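Local coordinates for inositol 2-dehydrogenase/D-chiro-inositol 3-dehydrogenase (Lactobacillus casei, PDB 4MIY), which uses NAD to oxidise myo-inositol and D-chiro-inositol to their keto forms, 2-keto-myo-inositol and 1-keto-D-chiro-inositol, at residues A16-L21 and R46-N51; R127-G132 and N283-E288. All blocks are in the same frame, centred on the assembly; numbering follows the deposited sequence.

Contact 1: residues A16-L21 and R46-N51; sequences AHIDRL and RDFHLN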
loop_
_atom_site.group_PDB
_atom_site.type_symbol
_atom_site.label_atom_id
_atom_site.label_comp_id
_atom_site.label_asym_id
_atom_site.label_seq_id
_atom_site.Cartn_x
_atom_site.Cartn_y
_atom_site.Cartn_z
ATOM N N ALA A 16 28.515 20.603 2.594
ATOM C CA ALA A 16 27.277 20.115 3.159
ATOM C C ALA A 16 27.421 19.735 4.633
ATOM O O ALA A 16 26.542 19.950 5.385
ATOM C CB ALA A 16 26.758 18.958 2.352
ATOM N N HIS A 17 28.561 19.192 4.998
ATOM C CA HIS A 17 28.871 18.954 6.409
ATOM C C HIS A 17 29.056 20.261 7.186
ATOM O O HIS A 17 28.645 20.374 8.289
ATOM C CB HIS A 17 30.081 18.075 6.567
ATOM C CG HIS A 17 29.806 16.627 6.380
ATOM N ND1 HIS A 17 28.657 16.036 6.825
ATOM C CD2 HIS A 17 30.541 15.649 5.827
ATOM C CE1 HIS A 17 28.685 14.761 6.529
ATOM N NE2 HIS A 17 29.825 14.493 5.938
ATOM N N ILE A 18 29.693 21.239 6.567
ATOM C CA ILE A 18 29.781 22.556 7.173
ATOM C C ILE A 18 28.429 23.167 7.416
ATOM O O ILE A 18 28.176 23.717 8.440
ATOM C CB ILE A 18 30.646 23.522 6.325
ATOM C CG1 ILE A 18 32.084 23.053 6.337
ATOM C CG2 ILE A 18 30.467 24.965 6.766
ATOM C CD1 ILE A 18 32.977 23.842 5.422
ATOM N N ASP A 19 27.566 23.068 6.425
ATOM C CA ASP A 19 26.207 23.513 6.570
ATOM C C ASP A 19 25.501 22.809 7.749
ATOM O O ASP A 19 24.809 23.416 8.510
ATOM C CB ASP A 19 25.447 23.260 5.266
ATOM C CG ASP A 19 24.067 23.789 5.305
ATOM O OD1 ASP A 19 23.927 24.965 5.556
ATOM O OD2 ASP A 19 23.132 23.022 5.115
ATOM N N ARG A 20 25.716 21.514 7.845
ATOM C CA ARG A 20 25.182 20.732 8.941
ATOM C C ARG A 20 25.656 21.258 10.283
ATOM O O ARG A 20 24.874 21.504 11.149
ATOM C CB ARG A 20 25.522 19.238 8.776
ATOM C CG ARG A 20 24.489 18.483 7.947
ATOM C CD ARG A 20 24.712 17.014 7.804
ATOM N NE ARG A 20 25.656 16.677 6.772
ATOM C CZ ARG A 20 25.363 16.526 5.492
ATOM N NH1 ARG A 20 24.145 16.671 5.043
ATOM N NH2 ARG A 20 26.303 16.200 4.669
ATOM N N LEU A 21 26.949 21.467 10.399
ATOM C CA LEU A 21 27.546 21.886 11.645
ATOM C C LEU A 21 27.199 23.313 11.997
ATOM O O LEU A 21 27.148 23.656 13.127
ATOM C CB LEU A 21 29.043 21.701 11.617
ATOM C CG LEU A 21 29.471 20.260 11.442
ATOM C CD1 LEU A 21 30.851 20.228 11.050
ATOM C CD2 LEU A 21 29.297 19.454 12.682
ATOM N N ARG A 46 33.512 32.131 3.658
ATOM C CA ARG A 46 32.713 33.248 3.248
ATOM C C ARG A 46 31.225 32.949 3.152
ATOM O O ARG A 46 30.419 33.664 3.700
ATOM C CB ARG A 46 33.238 33.775 1.923
ATOM C CG ARG A 46 32.649 35.083 1.488
ATOM C CD ARG A 46 33.429 35.687 0.284
ATOM N NE ARG A 46 33.599 34.726 -0.802
ATOM C CZ ARG A 46 34.760 34.216 -1.168
ATOM N NH1 ARG A 46 35.858 34.596 -0.573
ATOM N NH2 ARG A 46 34.821 33.347 -2.149
ATOM N N ASP A 47 30.889 31.887 2.444
ATOM C CA ASP A 47 29.522 31.540 2.142
ATOM C C ASP A 47 28.718 31.178 3.375
ATOM O O ASP A 47 27.555 31.435 3.461
ATOM C CB ASP A 47 29.479 30.383 1.149
ATOM C CG ASP A 47 29.974 30.762 -0.247
ATOM O OD1 ASP A 47 30.160 31.951 -0.528
ATOM O OD2 ASP A 47 30.167 29.841 -1.064
ATOM N N PHE A 48 29.384 30.576 4.340
ATOM C CA PHE A 48 28.723 30.129 5.549
ATOM C C PHE A 48 28.986 31.041 6.720
ATOM O O PHE A 48 28.628 30.734 7.818
ATOM C CB PHE A 48 29.166 28.697 5.866
ATOM C CG PHE A 48 28.702 27.706 4.875
ATOM C CD1 PHE A 48 27.424 27.274 4.896
ATOM C CD2 PHE A 48 29.533 27.230 3.928
ATOM C CE1 PHE A 48 26.986 26.402 3.992
ATOM C CE2 PHE A 48 29.092 26.366 3.023
ATOM C CZ PHE A 48 27.815 25.936 3.070
ATOM N N HIS A 49 29.648 32.153 6.460
ATOM C CA HIS A 49 29.897 33.173 7.482
ATOM C C HIS A 49 30.563 32.675 8.719
ATOM O O HIS A 49 30.117 32.959 9.792
ATOM C CB HIS A 49 28.625 33.824 7.934
ATOM C CG HIS A 49 27.905 34.535 6.856
ATOM N ND1 HIS A 49 27.879 34.090 5.560
ATOM C CD2 HIS A 49 27.176 35.661 6.883
ATOM C CE1 HIS A 49 27.148 34.902 4.834
ATOM N NE2 HIS A 49 26.710 35.866 5.613
ATOM N N LEU A 50 31.619 31.934 8.532
ATOM C CA LEU A 50 32.326 31.291 9.578
ATOM C C LEU A 50 33.344 32.233 10.177
ATOM O O LEU A 50 33.901 33.047 9.493
ATOM C CB LEU A 50 33.071 30.116 8.999
ATOM C CG LEU A 50 32.309 28.977 8.353
ATOM C CD1 LEU A 50 33.220 27.918 8.025
ATOM C CD2 LEU A 50 31.267 28.450 9.266
ATOM N N ASN A 51 33.538 32.112 11.475
ATOM C CA ASN A 51 34.673 32.688 12.134
ATOM C C ASN A 51 35.736 31.632 12.166
ATOM O O ASN A 51 35.830 30.875 13.102
ATOM C CB ASN A 51 34.305 33.177 13.539
ATOM C CG ASN A 51 35.508 33.662 14.314
ATOM O OD1 ASN A 51 36.010 34.722 14.058
ATOM N ND2 ASN A 51 35.965 32.877 15.265
#
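The backbones of Asp19 and Phe48 come closest here, CA to CA 7.2 Å, where helix 12-24 runs past the C-terminal end of helix 38-47. Phe48 is the first residue to leave helical geometry, and His49, with positive phi, is the C-prime residue of a Schellman motif: His49 N bonds to Arg46 O and Leu50 N to Val45 O. On either side of His49, Phe48 and Leu50 both point their side chains toward helix 12-24. Ile18 CG2, anti to the backbone N (CG1 at chi1 -67°), lies over one face of the Phe48 ring, displaced toward its rim. It is 4.0 Å from the centroid and 24° off the normal, a CH-pi contact, with Phe48 CD2 the nearest ring atom at 3.7 Å. Helix 12-24 is the crossover of the first beta-alpha-beta unit of the Rossmann fold and helix 38-47 that of the next; the two units share strand 28-34, where Leu50 also reaches Val30. Leu50 CD1 meets the same Ile18 CG2 more loosely, at 4.2 Å. Farther along the ring, Asp19 CB packs 3.7 Å from Phe48 CE1, while its carboxylate, inclined 43° to the ring, is held by Asn23 through OD1.

Contact 2: residues R127-G132 and N283-E288; sequences RRYDQG and NTEVQE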
loop_
_atom_site.group_PDB
_atom_site.type_symbol
_atom_site.label_atom_id
_atom_site.label_comp_id
_atom_site.label_asym_id
_atom_site.label_seq_id
_atom_site.Cartn_x
_atom_site.Cartn_y
_atom_site.Cartn_z
ATOM N N ARG A 127 23.933 5.000 6.223
ATOM C CA ARG A 127 22.761 4.154 6.118
ATOM C C ARG A 127 22.305 3.631 7.446
ATOM O O ARG A 127 21.168 3.423 7.648
ATOM C CB ARG A 127 23.017 2.975 5.211
ATOM C CG ARG A 127 23.249 3.322 3.767
ATOM C CD ARG A 127 21.950 3.480 3.025
ATOM N NE ARG A 127 22.092 3.460 1.579
ATOM C CZ ARG A 127 22.007 2.378 0.828
ATOM N NH1 ARG A 127 21.767 1.207 1.349
ATOM N NH2 ARG A 127 22.152 2.481 -0.464
ATOM N N ARG A 128 23.250 3.429 8.343
ATOM C CA ARG A 128 22.961 2.834 9.621
ATOM C C ARG A 128 22.096 3.775 10.442
ATOM O O ARG A 128 21.476 3.358 11.372
ATOM C CB ARG A 128 24.249 2.517 10.379
ATOM C CG ARG A 128 25.122 1.502 9.745
ATOM C CD ARG A 128 26.197 1.049 10.711
ATOM N NE ARG A 128 27.261 0.282 10.078
ATOM C CZ ARG A 128 28.132 -0.449 10.742
ATOM N NH1 ARG A 128 28.073 -0.527 12.045
ATOM N NH2 ARG A 128 29.055 -1.109 10.090
ATOM N N TYR A 129 22.057 5.030 10.043
ATOM C CA TYR A 129 21.339 6.049 10.784
ATOM C C TYR A 129 19.971 6.389 10.195
ATOM O O TYR A 129 19.223 7.137 10.748
ATOM C CB TYR A 129 22.190 7.299 10.885
ATOM C CG TYR A 129 23.433 7.137 11.744
ATOM C CD1 TYR A 129 23.390 7.345 13.082
ATOM C CD2 TYR A 129 24.621 6.780 11.191
ATOM C CE1 TYR A 129 24.489 7.183 13.848
ATOM C CE2 TYR A 129 25.732 6.632 11.941
ATOM C CZ TYR A 129 25.674 6.837 13.269
ATOM O OH TYR A 129 26.773 6.706 14.060
ATOM N N ASP A 130 19.690 5.832 9.046
ATOM C CA ASP A 130 18.414 6.054 8.425
ATOM C C ASP A 130 17.327 5.401 9.244
ATOM O O ASP A 130 17.435 4.283 9.628
ATOM C CB ASP A 130 18.413 5.497 7.021
ATOM C CG ASP A 130 17.080 5.653 6.340
ATOM O OD1 ASP A 130 16.788 6.763 5.935
ATOM O OD2 ASP A 130 16.373 4.651 6.229
ATOM N N GLN A 131 16.284 6.157 9.518
ATOM C CA GLN A 131 15.241 5.697 10.410
ATOM C C GLN A 131 14.592 4.393 9.986
ATOM O O GLN A 131 14.360 3.553 10.800
ATOM C CB GLN A 131 14.211 6.794 10.652
ATOM C CG GLN A 131 14.791 7.880 11.517
ATOM C CD GLN A 131 13.860 9.007 11.878
ATOM O OE1 GLN A 131 12.662 8.858 11.892
ATOM N NE2 GLN A 131 14.433 10.126 12.238
ATOM N N GLY A 132 14.323 4.252 8.708
ATOM C CA GLY A 132 13.698 3.049 8.216
ATOM C C GLY A 132 14.561 1.811 8.260
ATOM O O GLY A 132 14.138 0.781 8.641
ATOM N N ASN A 283 22.177 14.000 9.025
ATOM C CA ASN A 283 21.989 14.796 10.197
ATOM C C ASN A 283 22.173 13.967 11.457
ATOM O O ASN A 283 22.895 14.351 12.312
ATOM C CB ASN A 283 20.617 15.433 10.198
ATOM C CG ASN A 283 20.515 16.604 9.258
ATOM O OD1 ASN A 283 21.479 17.123 8.796
ATOM N ND2 ASN A 283 19.303 16.987 8.961
ATOM N N THR A 284 21.553 12.806 11.519
ATOM C CA THR A 284 21.643 11.960 12.693
ATOM C C THR A 284 23.055 11.460 12.986
ATOM O O THR A 284 23.496 11.464 14.105
ATOM C CB THR A 284 20.656 10.797 12.599
ATOM O OG1 THR A 284 19.337 11.322 12.513
ATOM C CG2 THR A 284 20.741 9.918 13.805
ATOM N N GLU A 285 23.739 11.078 11.941
ATOM C CA GLU A 285 25.090 10.599 12.012
ATOM C C GLU A 285 26.067 11.628 12.557
ATOM O O GLU A 285 26.805 11.360 13.446
ATOM C CB GLU A 285 25.470 10.161 10.620
ATOM C CG GLU A 285 26.873 10.151 10.290
ATOM C CD GLU A 285 27.160 9.908 8.803
ATOM O OE1 GLU A 285 27.545 8.809 8.514
ATOM O OE2 GLU A 285 27.049 10.812 7.994
ATOM N N VAL A 286 26.010 12.821 12.033
ATOM C CA VAL A 286 26.880 13.876 12.452
ATOM C C VAL A 286 26.522 14.406 13.837
ATOM O O VAL A 286 27.385 14.708 14.616
ATOM C CB VAL A 286 26.907 14.992 11.410
ATOM C CG1 VAL A 286 27.726 16.120 11.889
ATOM C CG2 VAL A 286 27.451 14.475 10.146
ATOM N N GLN A 287 25.245 14.456 14.166
ATOM C CA GLN A 287 24.875 14.896 15.478
ATOM C C GLN A 287 25.367 13.936 16.526
ATOM O O GLN A 287 25.780 14.346 17.576
ATOM C CB GLN A 287 23.377 15.047 15.606
ATOM C CG GLN A 287 22.935 15.658 16.918
ATOM C CD GLN A 287 23.325 17.101 17.057
ATOM O OE1 GLN A 287 22.759 17.966 16.454
ATOM N NE2 GLN A 287 24.292 17.345 17.890
ATOM N N GLU A 288 25.324 12.651 16.241
ATOM C CA GLU A 288 25.816 11.674 17.188
ATOM C C GLU A 288 27.342 11.810 17.408
ATOM O O GLU A 288 27.808 11.757 18.515
ATOM C CB GLU A 288 25.495 10.264 16.736
ATOM C CG GLU A 288 25.837 9.205 17.752
ATOM C CD GLU A 288 25.707 7.823 17.206
ATOM O OE1 GLU A 288 26.587 7.398 16.487
ATOM O OE2 GLU A 288 24.711 7.191 17.486
#
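Tyr129 carries this contact almost alone: its ring lies against helix 279-294, and its hydroxyl donates to Glu288 OE1. The backbones come closest at Tyr129 and Glu285, with the two CA atoms 6.0 Å apart. At this separation the backbone of the helix itself serves as the packing surface. Glu285 CA sits over the ring centre, 3.7 Å from the centroid and 5° off the normal, a nearly axial CH-pi contact. Beside it Glu285 CB approaches Tyr129 CD2 at 3.5 Å over the same face. Glu285 CG is anti to the backbone N (chi1 156°), and the chain continues extended past the ring.

One turn on, Glu288 reaches the phenol with an extended chain of its own. The bond from Tyr129 OH to Glu288 OE1 is short, 2.5 Å. The acceptor lies near the ring plane, at the edge, whereas the hydroxyl meets it from above the carboxylate plane, 39° out of it. This bond and the helix backbone under the ring together probably hold the phenol at this tilt.

The Thr284 side is looser. Its methyl CG2 stands obliquely to the ring, 3.8 Å from Tyr129 CD1, while OG1 is bonded to Gln280. Beyond it the exposed side chain of Gln131 makes no contact with residues 283-288 and packs on Leu256 of a second subunit.

Gln280 also bonds to Tyr129 O and Gln131 N, tying helix 279-294 to the start of helix 131-141, where Asp130 is the N-cap residue. Tyr129 and Glu285 both rest on Gln122 of strand 121-123, an outermost strand of the parallel sheet, while Arg127 and Arg128 extend to helix 168-185.

Overall arrangement
Contact 1 closes before contact 2 opens along the chain, and their centres lie 20 Å apart. Helices 12-24 and 279-294 bring them together: Leu21 CD2 packs 3.8 Å from Val286 CG1, and Arg20 CD lies 3.4 Å from Asn283 OD1. Contact 1 is local, within the NAD-binding Rossmann domain, 21 Å from the chain centre. Contact 2 spans 150 intervening residues and lies 11 Å from that centre, bringing a helix late in the chain back against the parallel sheet and the start of helix 131-141. Helix 279-294 thereby ties the late chain to the nucleotide-binding part, with the side chain of Glu285 about 6 Å from NAD and that of Ile18 about 10 Å.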